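PDB 5CPC: secreted effector protein SopD from Salmonella typhimurium, which acts in host cells as a secreted virulence effector, contributing to bacterial replication in macrophages and, together with SopB, to membrane fission and macropinosome formation during invasion. Local coordinates for residues E143-K157 against E175-M189. Sequence-based numbering, arbitrary orientation.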
loop_
_atom_site.group_PDB
_atom_site.type_symbol
_atom_site.label_atom_id
_atom_site.label_comp_id
_atom_site.label_asym_id
_atom_site.label_seq_id
_atom_site.Cartn_x
_atom_site.Cartn_y
_atom_site.Cartn_z
ATOM N N GLU A 143 -6.562 3.917 7.928
ATOM C CA GLU A 143 -5.312 3.295 7.451
ATOM C C GLU A 143 -5.605 1.900 6.925
ATOM O O GLU A 143 -5.084 1.462 5.873
ATOM C CB GLU A 143 -4.298 3.184 8.573
ATOM C CG GLU A 143 -3.598 4.497 8.868
ATOM C CD GLU A 143 -2.795 4.431 10.179
ATOM O OE1 GLU A 143 -3.251 3.747 11.137
ATOM O OE2 GLU A 143 -1.709 5.064 10.238
ATOM N N ARG A 144 -6.437 1.227 7.687
ATOM C CA ARG A 144 -7.068 0.004 7.285
ATOM C C ARG A 144 -7.811 0.070 5.952
ATOM O O ARG A 144 -7.507 -0.721 5.109
ATOM C CB ARG A 144 -8.021 -0.399 8.325
ATOM C CG ARG A 144 -8.724 -1.647 7.959
ATOM C CD ARG A 144 -9.258 -2.051 9.199
ATOM N NE ARG A 144 -10.692 -2.113 9.172
ATOM C CZ ARG A 144 -11.374 -2.150 10.300
ATOM N NH1 ARG A 144 -12.675 -2.271 10.274
ATOM N NH2 ARG A 144 -10.699 -2.084 11.435
ATOM N N GLN A 145 -8.783 0.974 5.782
ATOM C CA GLN A 145 -9.366 1.219 4.459
ATOM C C GLN A 145 -8.366 1.479 3.350
ATOM O O GLN A 145 -8.542 0.954 2.259
ATOM C CB GLN A 145 -10.449 2.318 4.454
ATOM C CG GLN A 145 -11.119 2.569 3.049
ATOM C CD GLN A 145 -11.708 3.973 2.968
ATOM O OE1 GLN A 145 -11.111 4.880 2.358
ATOM N NE2 GLN A 145 -12.881 4.177 3.614
ATOM N N LEU A 146 -7.320 2.262 3.578
ATOM C CA LEU A 146 -6.295 2.366 2.557
ATOM C C LEU A 146 -5.545 1.038 2.257
ATOM O O LEU A 146 -5.207 0.749 1.097
ATOM C CB LEU A 146 -5.288 3.496 2.884
ATOM C CG LEU A 146 -4.101 3.608 1.940
ATOM C CD1 LEU A 146 -4.619 4.086 0.595
ATOM C CD2 LEU A 146 -3.019 4.618 2.442
ATOM N N PHE A 147 -5.213 0.304 3.315
ATOM C CA PHE A 147 -4.467 -0.986 3.251
ATOM C C PHE A 147 -5.273 -1.920 2.385
ATOM O O PHE A 147 -4.734 -2.658 1.569
ATOM C CB PHE A 147 -4.385 -1.580 4.675
ATOM C CG PHE A 147 -3.752 -2.955 4.764
ATOM C CD1 PHE A 147 -2.395 -3.099 4.844
ATOM C CD2 PHE A 147 -4.547 -4.110 4.790
ATOM C CE1 PHE A 147 -1.822 -4.359 4.914
ATOM C CE2 PHE A 147 -3.989 -5.355 4.855
ATOM C CZ PHE A 147 -2.627 -5.489 4.932
ATOM N N LEU A 148 -6.579 -1.872 2.577
ATOM C CA LEU A 148 -7.471 -2.811 1.923
ATOM C C LEU A 148 -7.574 -2.437 0.432
ATOM O O LEU A 148 -7.757 -3.302 -0.417
ATOM C CB LEU A 148 -8.843 -2.699 2.592
ATOM C CG LEU A 148 -9.492 -3.919 3.240
ATOM C CD1 LEU A 148 -8.594 -5.206 3.616
ATOM C CD2 LEU A 148 -10.394 -3.471 4.426
ATOM N N GLN A 149 -7.493 -1.141 0.143
ATOM C CA GLN A 149 -7.603 -0.613 -1.230
ATOM C C GLN A 149 -6.392 -1.075 -2.021
ATOM O O GLN A 149 -6.530 -1.436 -3.203
ATOM C CB GLN A 149 -7.683 0.909 -1.310
ATOM C CG GLN A 149 -9.003 1.550 -0.850
ATOM C CD GLN A 149 -8.922 3.067 -0.988
ATOM O OE1 GLN A 149 -8.987 3.609 -2.099
ATOM N NE2 GLN A 149 -8.701 3.745 0.118
ATOM N N ILE A 150 -5.250 -1.126 -1.342
ATOM C CA ILE A 150 -4.020 -1.547 -1.985
ATOM C C ILE A 150 -4.121 -3.051 -2.209
ATOM O O ILE A 150 -3.644 -3.544 -3.225
ATOM C CB ILE A 150 -2.783 -1.196 -1.114
ATOM C CG1 ILE A 150 -2.611 0.345 -1.044
ATOM C CG2 ILE A 150 -1.473 -1.901 -1.593
ATOM C CD1 ILE A 150 -1.905 0.812 0.255
ATOM N N CYS A 151 -4.687 -3.756 -1.235
ATOM C CA CYS A 151 -4.975 -5.176 -1.366
ATOM C C CYS A 151 -5.808 -5.431 -2.615
ATOM O O CYS A 151 -5.458 -6.316 -3.346
ATOM C CB CYS A 151 -5.642 -5.769 -0.092
ATOM S SG CYS A 151 -4.430 -6.021 1.258
ATOM N N GLU A 152 -6.876 -4.666 -2.865
ATOM C CA GLU A 152 -7.717 -4.870 -4.042
ATOM C C GLU A 152 -6.874 -4.775 -5.312
ATOM O O GLU A 152 -7.009 -5.625 -6.219
ATOM C CB GLU A 152 -8.823 -3.844 -4.189
ATOM C CG GLU A 152 -9.448 -3.472 -2.857
ATOM C CD GLU A 152 -10.810 -2.800 -2.958
ATOM O OE1 GLU A 152 -11.545 -2.857 -1.920
ATOM O OE2 GLU A 152 -11.135 -2.274 -4.056
ATOM N N VAL A 153 -6.029 -3.740 -5.384
ATOM C CA VAL A 153 -5.348 -3.430 -6.607
ATOM C C VAL A 153 -4.352 -4.530 -6.878
ATOM O O VAL A 153 -4.297 -5.062 -8.002
ATOM C CB VAL A 153 -4.740 -1.987 -6.578
ATOM C CG1 VAL A 153 -3.685 -1.792 -7.692
ATOM C CG2 VAL A 153 -5.838 -1.011 -6.776
ATOM N N ILE A 154 -3.630 -4.938 -5.836
ATOM C CA ILE A 154 -2.624 -5.976 -5.944
ATOM C C ILE A 154 -3.272 -7.298 -6.383
ATOM O O ILE A 154 -2.709 -8.073 -7.203
ATOM C CB ILE A 154 -1.950 -6.255 -4.613
ATOM C CG1 ILE A 154 -1.028 -5.102 -4.201
ATOM C CG2 ILE A 154 -1.058 -7.464 -4.749
ATOM C CD1 ILE A 154 -0.330 -5.293 -2.812
ATOM N N GLY A 155 -4.439 -7.555 -5.774
ATOM C CA GLY A 155 -5.197 -8.762 -6.023
ATOM C C GLY A 155 -5.662 -8.752 -7.451
ATOM O O GLY A 155 -5.473 -9.719 -8.153
ATOM N N SER A 156 -6.195 -7.636 -7.895
ATOM C CA SER A 156 -6.619 -7.536 -9.261
ATOM C C SER A 156 -5.498 -7.635 -10.321
ATOM O O SER A 156 -5.760 -8.112 -11.431
ATOM C CB SER A 156 -7.392 -6.278 -9.433
ATOM O OG SER A 156 -7.566 -5.954 -10.794
ATOM N N LYS A 157 -4.257 -7.233 -9.992
ATOM C CA LYS A 157 -3.173 -7.330 -10.972
ATOM C C LYS A 157 -2.720 -8.748 -11.044
ATOM O O LYS A 157 -2.417 -9.243 -12.132
ATOM C CB LYS A 157 -1.991 -6.420 -10.644
ATOM C CG LYS A 157 -2.362 -4.955 -10.628
ATOM C CD LYS A 157 -2.759 -4.452 -11.994
ATOM C CE LYS A 157 -2.982 -2.964 -11.891
ATOM N NZ LYS A 157 -3.139 -2.324 -13.208
ATOM N N GLU A 175 3.143 -1.578 -11.326
ATOM C CA GLU A 175 1.763 -1.452 -11.749
ATOM C C GLU A 175 0.918 -1.101 -10.588
ATOM O O GLU A 175 -0.104 -0.404 -10.721
ATOM C CB GLU A 175 1.238 -2.762 -12.400
ATOM C CG GLU A 175 1.750 -2.939 -13.839
ATOM C CD GLU A 175 1.381 -1.765 -14.722
ATOM O OE1 GLU A 175 0.190 -1.529 -14.980
ATOM O OE2 GLU A 175 2.290 -1.074 -15.168
ATOM N N VAL A 176 1.284 -1.626 -9.446
ATOM C CA VAL A 176 0.516 -1.277 -8.235
ATOM C C VAL A 176 0.877 0.176 -7.842
ATOM O O VAL A 176 -0.005 1.037 -7.749
ATOM C CB VAL A 176 0.847 -2.235 -7.097
ATOM C CG1 VAL A 176 0.129 -1.789 -5.777
ATOM C CG2 VAL A 176 0.530 -3.697 -7.501
ATOM N N THR A 177 2.183 0.424 -7.619
ATOM C CA THR A 177 2.654 1.761 -7.113
ATOM C C THR A 177 2.352 2.888 -8.125
ATOM O O THR A 177 1.960 4.005 -7.740
ATOM C CB THR A 177 4.143 1.767 -6.553
ATOM O OG1 THR A 177 5.092 1.432 -7.579
ATOM C CG2 THR A 177 4.313 0.812 -5.392
ATOM N N GLY A 178 2.399 2.548 -9.418
ATOM C CA GLY A 178 2.052 3.492 -10.500
ATOM C C GLY A 178 0.568 3.772 -10.685
ATOM O O GLY A 178 0.191 4.712 -11.378
ATOM N N ASN A 179 -0.271 2.938 -10.073
ATOM C CA ASN A 179 -1.722 3.002 -10.229
ATOM C C ASN A 179 -2.408 4.298 -9.754
ATOM O O ASN A 179 -2.398 4.642 -8.578
ATOM C CB ASN A 179 -2.353 1.791 -9.522
ATOM C CG ASN A 179 -3.822 1.697 -9.754
ATOM O OD1 ASN A 179 -4.273 1.009 -10.692
ATOM N ND2 ASN A 179 -4.590 2.357 -8.933
ATOM N N ALA A 180 -3.083 4.955 -10.673
ATOM C CA ALA A 180 -3.765 6.214 -10.432
ATOM C C ALA A 180 -4.550 6.348 -9.142
ATOM O O ALA A 180 -4.242 7.222 -8.292
ATOM C CB ALA A 180 -4.649 6.584 -11.643
ATOM N N GLN A 181 -5.576 5.535 -8.969
ATOM C CA GLN A 181 -6.411 5.686 -7.750
ATOM C C GLN A 181 -5.684 5.340 -6.425
ATOM O O GLN A 181 -6.044 5.906 -5.396
ATOM C CB GLN A 181 -7.755 4.907 -7.825
ATOM C CG GLN A 181 -7.765 3.684 -8.752
ATOM C CD GLN A 181 -8.001 4.083 -10.207
ATOM O OE1 GLN A 181 -7.411 3.517 -11.150
ATOM N NE2 GLN A 181 -8.828 5.098 -10.390
ATOM N N ILE A 182 -4.720 4.405 -6.463
ATOM C CA ILE A 182 -3.841 4.104 -5.295
ATOM C C ILE A 182 -3.005 5.382 -5.005
ATOM O O ILE A 182 -3.269 6.028 -4.027
ATOM C CB ILE A 182 -3.005 2.821 -5.498
ATOM C CG1 ILE A 182 -3.866 1.583 -5.231
ATOM C CG2 ILE A 182 -1.757 2.763 -4.604
ATOM C CD1 ILE A 182 -4.797 1.675 -4.007
ATOM N N LYS A 183 -2.171 5.829 -5.945
ATOM C CA LYS A 183 -1.559 7.178 -5.861
ATOM C C LYS A 183 -2.451 8.235 -5.240
ATOM O O LYS A 183 -2.159 8.774 -4.165
ATOM C CB LYS A 183 -1.072 7.677 -7.212
ATOM C CG LYS A 183 0.287 7.117 -7.567
ATOM C CD LYS A 183 0.598 7.391 -8.998
ATOM C CE LYS A 183 0.919 8.849 -9.197
ATOM N NZ LYS A 183 1.676 8.973 -10.482
ATOM N N THR A 184 -3.566 8.496 -5.902
ATOM C CA THR A 184 -4.565 9.425 -5.406
ATOM C C THR A 184 -4.999 9.135 -3.965
ATOM O O THR A 184 -5.062 10.073 -3.158
ATOM C CB THR A 184 -5.773 9.429 -6.355
ATOM O OG1 THR A 184 -5.256 9.686 -7.658
ATOM C CG2 THR A 184 -6.804 10.535 -5.982
ATOM N N ALA A 185 -5.264 7.864 -3.638
ATOM C CA ALA A 185 -5.677 7.525 -2.270
ATOM C C ALA A 185 -4.544 7.699 -1.246
ATOM O O ALA A 185 -4.765 8.229 -0.195
ATOM C CB ALA A 185 -6.167 6.148 -2.190
ATOM N N VAL A 186 -3.356 7.216 -1.549
ATOM C CA VAL A 186 -2.240 7.440 -0.655
ATOM C C VAL A 186 -2.008 8.964 -0.361
ATOM O O VAL A 186 -1.957 9.339 0.790
ATOM C CB VAL A 186 -1.001 6.731 -1.158
ATOM C CG1 VAL A 186 0.190 7.028 -0.270
ATOM C CG2 VAL A 186 -1.304 5.193 -1.261
ATOM N N TYR A 187 -1.893 9.819 -1.391
ATOM C CA TYR A 187 -1.740 11.307 -1.192
ATOM C C TYR A 187 -2.914 11.954 -0.438
ATOM O O TYR A 187 -2.740 12.798 0.458
ATOM C CB TYR A 187 -1.370 12.024 -2.522
ATOM C CG TYR A 187 0.130 11.919 -2.833
ATOM C CD1 TYR A 187 0.680 10.738 -3.314
ATOM C CD2 TYR A 187 1.001 12.974 -2.522
ATOM C CE1 TYR A 187 2.042 10.598 -3.527
ATOM C CE2 TYR A 187 2.398 12.869 -2.790
ATOM C CZ TYR A 187 2.899 11.673 -3.265
ATOM O OH TYR A 187 4.250 11.537 -3.495
ATOM N N GLU A 188 -4.131 11.498 -0.715
ATOM C CA GLU A 188 -5.314 12.107 -0.089
ATOM C C GLU A 188 -5.324 11.886 1.434
ATOM O O GLU A 188 -5.735 12.743 2.247
ATOM C CB GLU A 188 -6.580 11.443 -0.705
ATOM C CG GLU A 188 -7.719 12.422 -1.027
ATOM C CD GLU A 188 -8.762 11.819 -2.014
ATOM O OE1 GLU A 188 -9.758 11.251 -1.521
ATOM O OE2 GLU A 188 -8.574 11.901 -3.261
ATOM N N MET A 189 -4.948 10.677 1.828
ATOM C CA MET A 189 -4.849 10.415 3.251
ATOM C C MET A 189 -3.598 11.128 3.885
ATOM O O MET A 189 -3.725 11.675 4.928
ATOM C CB MET A 189 -4.704 8.919 3.473
ATOM C CG MET A 189 -4.779 8.574 4.970
ATOM S SD MET A 189 -4.707 6.808 5.406
ATOM C CE MET A 189 -2.912 6.699 5.264
#
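The carbonyl oxygen of Ala180, in the first turn of the helix that carries Ile182 and Ala185 against 143-157, is gripped twice by Thr184: the backbone N makes the regular helical bond, and OG1 donates a second, 2.7 Å from Ala180 O and 45° above the carbonyl plane. This turn, whose carbonyl accepts two hydrogen bonds, begins right after Asn179, the N-cap residue. From there helix 180-189 runs nearly antiparallel to 143-157, at 168° and with the axes 10.3 Å apart at their closest, and the interface is almost wholly apolar.

Ile182 occupies its middle. Its CG1 lies 3.6 Å from Val153 CG2, with the two side chains lying alongside and pointing opposite ways, while its CD1 reaches the main chain, 3.7 Å from Gln149 O, and also touches Ile150 CG1, the two isoleucine side chains being roughly perpendicular. Near the start of 143-157, Leu146 splits its contacts between two branches. With CG anti to the backbone N (chi1 175°), CD1 rests 3.8 Å from Ala185 CB and also touches Val186 CG2, whereas CD2 packs 3.5 Å from Met189 CE, the methyl that a bend at the end of the methionine chain turns inward. The amide end of Gln149 also lies against the methyl of Ala185.

On the N-terminal side of Asn179, whose side chain packs on Val153, helix 169-177 continues the interface: Val176 sets CG1 3.8 Å from Ile154 CG1. At the margin Lys157 NZ and Glu175 OE1 form a long salt bridge of 3.9 Å. Helices 141-160 and 180-190 thus pack as an antiparallel pair, with the short helices 163-167 and 169-177 between them in the chain. Helix 248-256 covers a further side of 143-157, through Ile250 on Leu146 and Leu253 on Ile150 and Ile154, while helices 76-90 and 124-127 both pack on Cys151.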